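Local coordinates for arginine decarboxylase (PDB 3NZP), which probably catalyses the decarboxylation of arginine to agmatine in polyamine biosynthesis, with pyridoxal 5'-phosphate as cofactor, at residues 146-151 with 172-177; 275-280 with 322-327; 458-463 with 514-519. All blocks are in the same frame, centred on the assembly; numbering follows the deposited sequence.

Contact 1 of 3, residues 146-151 with 172-177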
loop_
_atom_site.group_PDB
_atom_site.type_symbol
_atom_site.label_atom_id
_atom_site.label_comp_id
_atom_site.label_asym_id
_atom_site.label_seq_id
_atom_site.Cartn_x
_atom_site.Cartn_y
_atom_site.Cartn_z
ATOM N N ALA B 146 4.204 -10.169 31.233
ATOM C CA ALA B 146 2.756 -10.002 31.055
ATOM C C ALA B 146 2.048 -11.061 31.895
ATOM O O ALA B 146 0.938 -10.853 32.369
ATOM C CB ALA B 146 2.390 -10.153 29.585
ATOM N N ALA B 147 2.707 -12.203 32.059
ATOM C CA ALA B 147 2.163 -13.297 32.847
ATOM C C ALA B 147 2.236 -12.931 34.324
ATOM O O ALA B 147 1.262 -13.091 35.067
ATOM C CB ALA B 147 2.961 -14.557 32.592
ATOM N N GLU B 148 3.404 -12.428 34.728
ATOM C CA GLU B 148 3.681 -12.031 36.112
ATOM C C GLU B 148 2.770 -10.887 36.508
ATOM O O GLU B 148 2.425 -10.712 37.668
ATOM C CB GLU B 148 5.152 -11.621 36.227
ATOM C CG GLU B 148 6.089 -12.739 35.787
ATOM C CD GLU B 148 7.469 -12.262 35.376
ATOM O OE1 GLU B 148 7.665 -11.031 35.252
ATOM O OE2 GLU B 148 8.358 -13.134 35.164
HETATM N N MSE B 149 2.370 -10.125 35.508
HETATM C CA MSE B 149 1.508 -8.973 35.684
HETATM C C MSE B 149 0.086 -9.412 36.001
HETATM O O MSE B 149 -0.745 -8.601 36.400
HETATM C CB MSE B 149 1.524 -8.190 34.390
HETATM C CG MSE B 149 0.926 -6.824 34.447
HETATM SE SE MSE B 149 1.335 -6.004 32.744
HETATM C CE MSE B 149 3.313 -5.919 32.945
ATOM N N GLY B 150 -0.178 -10.702 35.798
ATOM C CA GLY B 150 -1.491 -11.265 36.049
ATOM C C GLY B 150 -2.349 -11.500 34.807
ATOM O O GLY B 150 -3.542 -11.806 34.914
ATOM N N HIS B 151 -1.754 -11.375 33.628
ATOM C CA HIS B 151 -2.483 -11.556 32.378
ATOM C C HIS B 151 -2.585 -12.992 31.912
ATOM O O HIS B 151 -1.750 -13.828 32.236
ATOM C CB HIS B 151 -1.834 -10.735 31.262
ATOM C CG HIS B 151 -2.497 -9.422 31.018
ATOM N ND1 HIS B 151 -1.787 -8.261 30.798
ATOM C CD2 HIS B 151 -3.807 -9.084 30.956
ATOM C CE1 HIS B 151 -2.633 -7.262 30.612
ATOM N NE2 HIS B 151 -3.864 -7.736 30.703
ATOM N N GLU B 172 14.759 -18.739 34.262
ATOM C CA GLU B 172 15.509 -17.532 34.559
ATOM C C GLU B 172 14.588 -16.502 35.195
ATOM O O GLU B 172 15.023 -15.702 36.016
ATOM C CB GLU B 172 16.111 -16.943 33.285
ATOM C CG GLU B 172 17.612 -17.098 33.161
ATOM C CD GLU B 172 18.188 -16.188 32.088
ATOM O OE1 GLU B 172 19.431 -16.127 31.966
ATOM O OE2 GLU B 172 17.397 -15.533 31.372
ATOM N N ARG B 173 13.315 -16.522 34.808
ATOM C CA ARG B 173 12.343 -15.575 35.353
ATOM C C ARG B 173 11.817 -16.042 36.702
ATOM O O ARG B 173 12.546 -16.617 37.502
ATOM C CB ARG B 173 11.175 -15.392 34.389
ATOM C CG ARG B 173 11.566 -14.904 33.013
ATOM C CD ARG B 173 11.983 -13.465 33.054
ATOM N NE ARG B 173 10.916 -12.624 33.574
ATOM C CZ ARG B 173 10.939 -11.297 33.547
ATOM N NH1 ARG B 173 11.984 -10.670 33.024
ATOM N NH2 ARG B 173 9.920 -10.600 34.037
ATOM N N PHE B 174 10.542 -15.799 36.957
ATOM C CA PHE B 174 9.956 -16.191 38.225
ATOM C C PHE B 174 8.942 -17.309 38.082
ATOM O O PHE B 174 8.877 -17.983 37.047
ATOM C CB PHE B 174 9.304 -14.983 38.870
ATOM C CG PHE B 174 10.148 -13.754 38.805
ATOM C CD1 PHE B 174 11.416 -13.735 39.379
ATOM C CD2 PHE B 174 9.694 -12.623 38.143
ATOM C CE1 PHE B 174 12.216 -12.601 39.300
ATOM C CE2 PHE B 174 10.482 -11.485 38.056
ATOM C CZ PHE B 174 11.750 -11.475 38.634
ATOM N N LYS B 175 8.142 -17.498 39.123
ATOM C CA LYS B 175 7.138 -18.551 39.132
ATOM C C LYS B 175 6.137 -18.405 37.999
ATOM O O LYS B 175 5.950 -19.329 37.204
ATOM C CB LYS B 175 6.394 -18.565 40.474
ATOM C CG LYS B 175 5.441 -19.752 40.672
ATOM C CD LYS B 175 6.189 -21.066 40.950
ATOM C CE LYS B 175 5.217 -22.227 41.188
ATOM N NZ LYS B 175 4.377 -22.528 39.991
ATOM N N PRO B 176 5.481 -17.237 37.894
ATOM C CA PRO B 176 4.492 -17.028 36.823
ATOM C C PRO B 176 5.084 -17.179 35.420
ATOM O O PRO B 176 6.005 -16.448 35.031
ATOM C CB PRO B 176 3.981 -15.607 37.088
ATOM C CG PRO B 176 4.239 -15.420 38.569
ATOM C CD PRO B 176 5.608 -16.033 38.730
ATOM N N LYS B 177 4.571 -18.146 34.672
ATOM C CA LYS B 177 5.040 -18.364 33.312
ATOM C C LYS B 177 3.868 -18.364 32.339
ATOM O O LYS B 177 2.756 -18.789 32.670
ATOM C CB LYS B 177 5.850 -19.666 33.199
ATOM C CG LYS B 177 5.648 -20.661 34.344
ATOM C CD LYS B 177 6.573 -21.880 34.236
ATOM C CE LYS B 177 8.053 -21.508 34.307
ATOM N NZ LYS B 177 8.422 -20.805 35.576
#

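Contact 2 of 3, residues 275-280 with 322-327. With PLP (pyridoxal-5'-phosphate), chain E.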
loop_
_atom_site.group_PDB
_atom_site.type_symbol
_atom_site.label_atom_id
_atom_site.label_comp_id
_atom_site.label_asym_id
_atom_site.label_seq_id
_atom_site.Cartn_x
_atom_site.Cartn_y
_atom_site.Cartn_z
ATOM N N LEU B 275 -12.535 -15.805 8.644
ATOM C CA LEU B 275 -13.964 -15.569 8.531
ATOM C C LEU B 275 -14.076 -14.424 7.540
ATOM O O LEU B 275 -13.569 -13.326 7.801
ATOM C CB LEU B 275 -14.522 -15.135 9.878
ATOM C CG LEU B 275 -15.970 -15.506 10.175
ATOM C CD1 LEU B 275 -16.455 -14.660 11.346
ATOM C CD2 LEU B 275 -16.836 -15.274 8.947
ATOM N N ALA B 276 -14.721 -14.677 6.403
ATOM C CA ALA B 276 -14.856 -13.658 5.367
ATOM C C ALA B 276 -15.930 -12.618 5.658
ATOM O O ALA B 276 -16.843 -12.840 6.455
ATOM C CB ALA B 276 -15.111 -14.322 4.026
ATOM N N VAL B 277 -15.810 -11.469 5.006
ATOM C CA VAL B 277 -16.784 -10.390 5.166
ATOM C C VAL B 277 -17.498 -10.178 3.832
ATOM O O VAL B 277 -16.884 -10.314 2.776
ATOM C CB VAL B 277 -16.082 -9.069 5.587
ATOM C CG1 VAL B 277 -16.998 -7.880 5.360
ATOM C CG2 VAL B 277 -15.685 -9.143 7.053
ATOM N N GLU B 278 -18.789 -9.862 3.870
ATOM C CA GLU B 278 -19.509 -9.630 2.625
ATOM C C GLU B 278 -19.312 -8.193 2.135
ATOM O O GLU B 278 -19.830 -7.256 2.739
ATOM C CB GLU B 278 -20.998 -9.900 2.799
ATOM C CG GLU B 278 -21.742 -9.811 1.480
ATOM C CD GLU B 278 -21.147 -10.755 0.444
ATOM O OE1 GLU B 278 -21.186 -11.989 0.675
ATOM O OE2 GLU B 278 -20.629 -10.265 -0.585
ATOM N N TYR B 279 -18.571 -8.032 1.042
ATOM C CA TYR B 279 -18.269 -6.715 0.476
ATOM C C TYR B 279 -19.081 -6.414 -0.779
ATOM O O TYR B 279 -19.228 -5.260 -1.190
ATOM C CB TYR B 279 -16.774 -6.637 0.144
ATOM C CG TYR B 279 -15.861 -6.506 1.351
ATOM C CD1 TYR B 279 -15.674 -5.274 1.969
ATOM C CD2 TYR B 279 -15.165 -7.605 1.859
ATOM C CE1 TYR B 279 -14.816 -5.130 3.055
ATOM C CE2 TYR B 279 -14.298 -7.474 2.953
ATOM C CZ TYR B 279 -14.131 -6.230 3.541
ATOM O OH TYR B 279 -13.270 -6.058 4.617
ATOM N N SER B 280 -19.595 -7.471 -1.390
ATOM C CA SER B 280 -20.382 -7.347 -2.599
ATOM C C SER B 280 -21.642 -6.517 -2.416
ATOM O O SER B 280 -22.379 -6.709 -1.452
ATOM C CB SER B 280 -20.778 -8.720 -3.090
ATOM O OG SER B 280 -21.812 -8.588 -4.037
ATOM N N GLY B 322 -10.561 -10.965 12.850
ATOM C CA GLY B 322 -10.504 -9.537 13.072
ATOM C C GLY B 322 -11.288 -8.785 12.018
ATOM O O GLY B 322 -12.110 -7.926 12.330
ATOM N N ARG B 323 -11.044 -9.108 10.756
ATOM C CA ARG B 323 -11.734 -8.429 9.675
ATOM C C ARG B 323 -13.243 -8.385 9.913
ATOM O O ARG B 323 -13.870 -7.337 9.790
ATOM C CB ARG B 323 -11.444 -9.127 8.354
ATOM C CG ARG B 323 -12.092 -8.465 7.164
ATOM C CD ARG B 323 -11.994 -9.372 5.964
ATOM N NE ARG B 323 -10.631 -9.515 5.463
ATOM C CZ ARG B 323 -10.047 -8.640 4.653
ATOM N NH1 ARG B 323 -8.808 -8.839 4.244
ATOM N NH2 ARG B 323 -10.701 -7.561 4.249
ATOM N N PHE B 324 -13.817 -9.522 10.278
ATOM C CA PHE B 324 -15.248 -9.629 10.510
ATOM C C PHE B 324 -15.788 -8.630 11.528
ATOM O O PHE B 324 -16.788 -7.934 11.282
ATOM C CB PHE B 324 -15.579 -11.043 10.970
ATOM C CG PHE B 324 -17.036 -11.312 11.060
ATOM C CD1 PHE B 324 -17.743 -11.732 9.943
ATOM C CD2 PHE B 324 -17.713 -11.111 12.258
ATOM C CE1 PHE B 324 -19.116 -11.946 10.008
ATOM C CE2 PHE B 324 -19.082 -11.320 12.339
ATOM C CZ PHE B 324 -19.789 -11.738 11.210
ATOM N N VAL B 325 -15.123 -8.546 12.671
ATOM C CA VAL B 325 -15.566 -7.659 13.740
ATOM C C VAL B 325 -15.214 -6.186 13.530
ATOM O O VAL B 325 -15.891 -5.292 14.052
ATOM C CB VAL B 325 -15.007 -8.173 15.100
ATOM C CG1 VAL B 325 -13.522 -7.971 15.169
ATOM C CG2 VAL B 325 -15.700 -7.490 16.237
ATOM N N ALA B 326 -14.191 -5.918 12.728
ATOM C CA ALA B 326 -13.791 -4.535 12.517
ATOM C C ALA B 326 -14.252 -3.856 11.221
ATOM O O ALA B 326 -14.349 -2.633 11.158
ATOM C CB ALA B 326 -12.293 -4.426 12.653
ATOM N N ALA B 327 -14.564 -4.644 10.203
ATOM C CA ALA B 327 -14.965 -4.093 8.919
ATOM C C ALA B 327 -16.022 -2.974 8.874
ATOM O O ALA B 327 -15.707 -1.863 8.475
ATOM C CB ALA B 327 -15.380 -5.226 7.999
HETATM N N1 PLP E . -4.686 -14.686 13.145
HETATM C C2 PLP E . -3.390 -14.552 12.845
HETATM C C2A PLP E . -2.389 -15.459 13.507
HETATM C C3 PLP E . -2.966 -13.546 11.927
HETATM O O3 PLP E . -1.635 -13.399 11.619
HETATM C C4 PLP E . -3.983 -12.701 11.306
HETATM C C4A PLP E . -3.611 -11.649 10.338
HETATM C C5 PLP E . -5.365 -12.910 11.687
HETATM C C6 PLP E . -5.659 -13.927 12.606
HETATM C C5A PLP E . -6.502 -12.062 11.100
HETATM O O4P PLP E . -7.229 -12.784 10.088
HETATM P P PLP E . -8.418 -11.827 9.537
HETATM O O1P PLP E . -9.334 -12.643 8.720
HETATM O O2P PLP E . -9.245 -11.174 10.742
HETATM O O3P PLP E . -7.805 -10.665 8.624
#

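Contact 3 of 3, residues 458-463 with 514-519. With PLP (pyridoxal-5'-phosphate), chain E.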
loop_
_atom_site.group_PDB
_atom_site.type_symbol
_atom_site.label_atom_id
_atom_site.label_comp_id
_atom_site.label_asym_id
_atom_site.label_seq_id
_atom_site.Cartn_x
_atom_site.Cartn_y
_atom_site.Cartn_z
ATOM N N GLN B 458 -9.886 -6.036 -3.749
ATOM C CA GLN B 458 -10.766 -5.504 -2.688
ATOM C C GLN B 458 -11.642 -4.307 -3.089
ATOM O O GLN B 458 -11.140 -3.221 -3.376
ATOM C CB GLN B 458 -9.933 -5.123 -1.445
ATOM C CG GLN B 458 -10.772 -4.955 -0.202
ATOM C CD GLN B 458 -11.654 -6.161 0.022
ATOM O OE1 GLN B 458 -11.170 -7.262 0.307
ATOM N NE2 GLN B 458 -12.960 -5.967 -0.128
ATOM N N ASN B 459 -12.955 -4.511 -3.102
ATOM C CA ASN B 459 -13.875 -3.447 -3.473
ATOM C C ASN B 459 -14.785 -3.103 -2.307
ATOM O O ASN B 459 -15.336 -3.992 -1.662
ATOM C CB ASN B 459 -14.716 -3.874 -4.683
ATOM C CG ASN B 459 -14.562 -2.919 -5.868
ATOM O OD1 ASN B 459 -13.693 -3.115 -6.745
ATOM N ND2 ASN B 459 -15.391 -1.865 -5.892
ATOM N N PHE B 460 -14.947 -1.815 -2.031
ATOM C CA PHE B 460 -15.802 -1.412 -0.926
ATOM C C PHE B 460 -17.111 -0.849 -1.420
ATOM O O PHE B 460 -17.148 -0.096 -2.393
ATOM C CB PHE B 460 -15.119 -0.365 -0.054
ATOM C CG PHE B 460 -13.810 -0.808 0.493
ATOM C CD1 PHE B 460 -12.644 -0.662 -0.260
ATOM C CD2 PHE B 460 -13.737 -1.406 1.745
ATOM C CE1 PHE B 460 -11.422 -1.111 0.235
ATOM C CE2 PHE B 460 -12.522 -1.859 2.250
ATOM C CZ PHE B 460 -11.359 -1.712 1.494
ATOM N N PRO B 461 -18.213 -1.210 -0.756
ATOM C CA PRO B 461 -19.501 -0.687 -1.198
ATOM C C PRO B 461 -19.499 0.827 -1.203
ATOM O O PRO B 461 -18.950 1.464 -0.302
ATOM C CB PRO B 461 -20.485 -1.281 -0.190
ATOM C CG PRO B 461 -19.640 -1.527 1.029
ATOM C CD PRO B 461 -18.363 -2.061 0.435
ATOM N N ILE B 462 -20.115 1.403 -2.231
ATOM C CA ILE B 462 -20.177 2.860 -2.374
ATOM C C ILE B 462 -21.595 3.336 -2.670
ATOM O O ILE B 462 -22.212 2.863 -3.617
ATOM C CB ILE B 462 -19.254 3.300 -3.514
ATOM C CG1 ILE B 462 -17.819 2.909 -3.177
ATOM C CG2 ILE B 462 -19.391 4.782 -3.745
ATOM C CD1 ILE B 462 -16.848 3.089 -4.311
HETATM N N MSE B 463 -22.108 4.262 -1.865
HETATM C CA MSE B 463 -23.456 4.790 -2.083
HETATM C C MSE B 463 -23.589 6.196 -1.507
HETATM O O MSE B 463 -22.965 6.514 -0.492
HETATM C CB MSE B 463 -24.507 3.905 -1.423
HETATM C CG MSE B 463 -24.515 4.022 0.082
HETATM SE SE MSE B 463 -25.920 2.983 0.880
HETATM C CE MSE B 463 -27.431 4.054 0.331
ATOM N N PHE B 514 -18.196 2.120 2.617
ATOM C CA PHE B 514 -18.406 1.270 3.786
ATOM C C PHE B 514 -17.500 0.049 3.950
ATOM O O PHE B 514 -16.811 -0.360 3.022
ATOM C CB PHE B 514 -19.877 0.834 3.832
ATOM C CG PHE B 514 -20.851 1.991 3.876
ATOM C CD1 PHE B 514 -21.015 2.817 2.761
ATOM C CD2 PHE B 514 -21.567 2.287 5.048
ATOM C CE1 PHE B 514 -21.865 3.934 2.808
ATOM C CE2 PHE B 514 -22.424 3.408 5.111
ATOM C CZ PHE B 514 -22.575 4.232 3.986
ATOM N N LEU B 515 -17.501 -0.512 5.158
ATOM C CA LEU B 515 -16.714 -1.700 5.453
ATOM C C LEU B 515 -15.243 -1.418 5.309
ATOM O O LEU B 515 -14.431 -2.307 5.045
ATOM C CB LEU B 515 -17.119 -2.820 4.499
ATOM C CG LEU B 515 -18.393 -3.586 4.861
ATOM C CD1 LEU B 515 -19.454 -2.697 5.468
ATOM C CD2 LEU B 515 -18.892 -4.244 3.591
ATOM N N VAL B 516 -14.899 -0.164 5.522
ATOM C CA VAL B 516 -13.529 0.271 5.382
ATOM C C VAL B 516 -12.799 0.294 6.732
ATOM O O VAL B 516 -11.693 0.816 6.850
ATOM C CB VAL B 516 -13.544 1.648 4.718
ATOM C CG1 VAL B 516 -14.012 2.699 5.710
ATOM C CG2 VAL B 516 -12.208 1.942 4.132
ATOM N N GLY B 517 -13.413 -0.315 7.741
ATOM C CA GLY B 517 -12.822 -0.332 9.066
ATOM C C GLY B 517 -11.762 -1.394 9.324
ATOM O O GLY B 517 -11.283 -1.543 10.445
ATOM N N ALA B 518 -11.373 -2.140 8.303
ATOM C CA ALA B 518 -10.365 -3.158 8.520
ATOM C C ALA B 518 -9.227 -3.075 7.500
ATOM O O ALA B 518 -9.457 -2.963 6.290
ATOM C CB ALA B 518 -11.001 -4.523 8.483
ATOM N N TYR B 519 -7.995 -3.105 7.995
ATOM C CA TYR B 519 -6.844 -3.051 7.119
ATOM C C TYR B 519 -6.651 -1.779 6.265
ATOM O O TYR B 519 -5.611 -1.624 5.640
ATOM C CB TYR B 519 -6.876 -4.266 6.200
ATOM C CG TYR B 519 -6.611 -5.554 6.918
ATOM C CD1 TYR B 519 -5.440 -5.720 7.655
ATOM C CD2 TYR B 519 -7.496 -6.636 6.819
ATOM C CE1 TYR B 519 -5.144 -6.927 8.266
ATOM C CE2 TYR B 519 -7.211 -7.854 7.427
ATOM C CZ TYR B 519 -6.027 -7.991 8.144
ATOM O OH TYR B 519 -5.674 -9.193 8.702
HETATM N N1 PLP E . -4.686 -14.686 13.145
HETATM C C2 PLP E . -3.390 -14.552 12.845
HETATM C C2A PLP E . -2.389 -15.459 13.507
HETATM C C3 PLP E . -2.966 -13.546 11.927
HETATM O O3 PLP E . -1.635 -13.399 11.619
HETATM C C4 PLP E . -3.983 -12.701 11.306
HETATM C C4A PLP E . -3.611 -11.649 10.338
HETATM C C5 PLP E . -5.365 -12.910 11.687
HETATM C C6 PLP E . -5.659 -13.927 12.606
HETATM C C5A PLP E . -6.502 -12.062 11.100
HETATM O O4P PLP E . -7.229 -12.784 10.088
HETATM P P PLP E . -8.418 -11.827 9.537
HETATM O O1P PLP E . -9.334 -12.643 8.720
HETATM O O2P PLP E . -9.245 -11.174 10.742
HETATM O O3P PLP E . -7.805 -10.665 8.624
#

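Contact 1 of 3, residues 146-151 with 172-177
Glu148 and Arg173 form a salt bridge where two successive alpha-helices of the beta/alpha barrel end. Glu148 stands in the last turn of helix 137-148, and Arg173 in the loop that leads from helix 160-170 into strand 179-183. The evidence for a side-on, bidentate salt bridge, made through the NE and NH2 edge of the arginine, is the orientation of the two flat groups: carboxylate and guanidinium planes are only 11° apart, and the carboxylate carbon of Glu148 lies at the guanidinium edge. Arg173 NE donates to the syn lone pair of Glu148 OE2 at 3.1 Å, with OE2 only 6° out of the guanidinium plane. The second bond, Arg173 NH2 to Glu148 OE1, is likely, but the position of OE1 is doubtful. Arg173 reaches this place by folding back at chi2 and chi3, whereas Glu148 is extended beyond CG. The guanidinium is shared with the second subunit, since its NH1 forms a salt bridge with Glu595 of that chain.

The carboxylate also comes close to the ring of Phe174, OE2 of Glu148 lying next to Phe174 CD2, with the two planes inclined at 43°.

The remaining contacts are van der Waals packing. Pro176 crosses the base of the glutamate at about a right angle, its CB 3.7 Å from Glu148 CA and 3.8 Å from Glu148 CG. One residue on in the loop and one back in the helix, Lys177 C meets Ala147 CB at 3.9 Å.

Within the loop the side-chain amine Lys177 NZ makes weak hydrogen bonds to Phe174 O and Lys175 O. Backbone bonds close the helix in a Schellman motif at Gly150, which has positive phi: His151 N donates to Ala146 O at 3.0 Å and Gly150 N to Ala147 O at 2.9 Å.

Contact 2 of 3, residues 275-280 with 322-327
Leu275 covers part of the Phe324 ring in a CH-pi contact: its CD1 sits 3.7 Å from the ring centroid of Phe324, 25° off the normal. Ala276 O approaches the same ring at its edge, near CD1, while accepting a bond from Arg288 NE. Further apolar packing comes from Val277, whose CG2 is set against the backbone of the short helix 323-326, 3.5 Å from Phe324 CA, and also meets Ala327 CB at 4.0 Å. The other methyl, Val277 CG1, lies over a face of the Tyr279 ring towards its rim, so one valine packs against both the helix and the tyrosine.

The polar contact is a single hydrogen bond, Arg323 NH2 to Tyr279 OH, 3.0 Å long. The hydroxyl lies in the guanidinium plane, while ring and guanidinium planes stand 82° apart, so the arginine meets the oxygen edge-on and does not stack on the ring. With CG anti to the backbone N (chi1 -178°) and a bend at chi3, Arg323 also presents NH1 to Ser236 OG, which itself binds the cofactor.

From these two segments, the cofactor is bound by backbone amides: Gly322 N and Arg323 N both donate to PLP O2P, the latter at 2.7 Å. Gly274 N, Ser236 OG and Tyr519 OH also hydrogen-bond PLP; together they probably make up the phosphate-binding site of the pyridoxal-binding barrel, as in other fold-type III decarboxylases.

Contact 3 of 3, residues 458-463 with 514-519
One face of the Phe460 ring carries Val516 CG2, 4.2 Å above the ring plane and displaced towards the rim. At the ring edge lies Leu515 O, in the plane and 3.4 Å from Phe460 CE2, with Phe514 O also near that edge. Pro461 O occupies the edge of the Phe514 ring beside CD1. Met463, a selenomethionine, comes to that ring obliquely: its SE is 5.2 Å from the Phe514 centroid, 35° off the normal, a Met-aromatic contact. CG of Met463 lies between its backbone N and carbonyl carbon (chi1 73°), which places this atom beside Phe514 CE1.

Strands 462-464 and 510-513 pair antiparallel in the beta domain next to the barrel, Met463 bonding to Gly512, and the backbone bond from Phe514 N to Pro461 O, 3.1 Å long and close to straight at 166°, lies next to that pairing. Beside this bond Pro461 CG packs on Phe514 CB at 3.7 Å, and it reaches one residue past it to Leu515 CD2 at 3.8 Å before the chains part.

Segment 514-519 then runs to the cofactor. PLP O3P lies at the edge of the Tyr519 ring, in its plane, and receives a hydrogen bond from Tyr519 OH at 2.6 Å.

From the N terminus the three contacts follow one another in series, with no nesting or crossing. Contact 1 closes a loop holding strand 152-157 and helix 160-170, on the barrel's outside and beside the second subunit. Contact 2 closes the next, around helix 292-309 and the last barrel strand, 316-319; its centre is about 35 Å from that of contact 1. Contact 3 closes a loop of the beta domain that contains strands 479-480 and 510-513 and Cys483, the predicted proton donor. Contacts 2 and 3 touch: Ala327 O and Gly517 N, 2.9 Å apart, probably hydrogen-bond, tying the barrel to the beta domain, and both contacts reach the PLP phosphate.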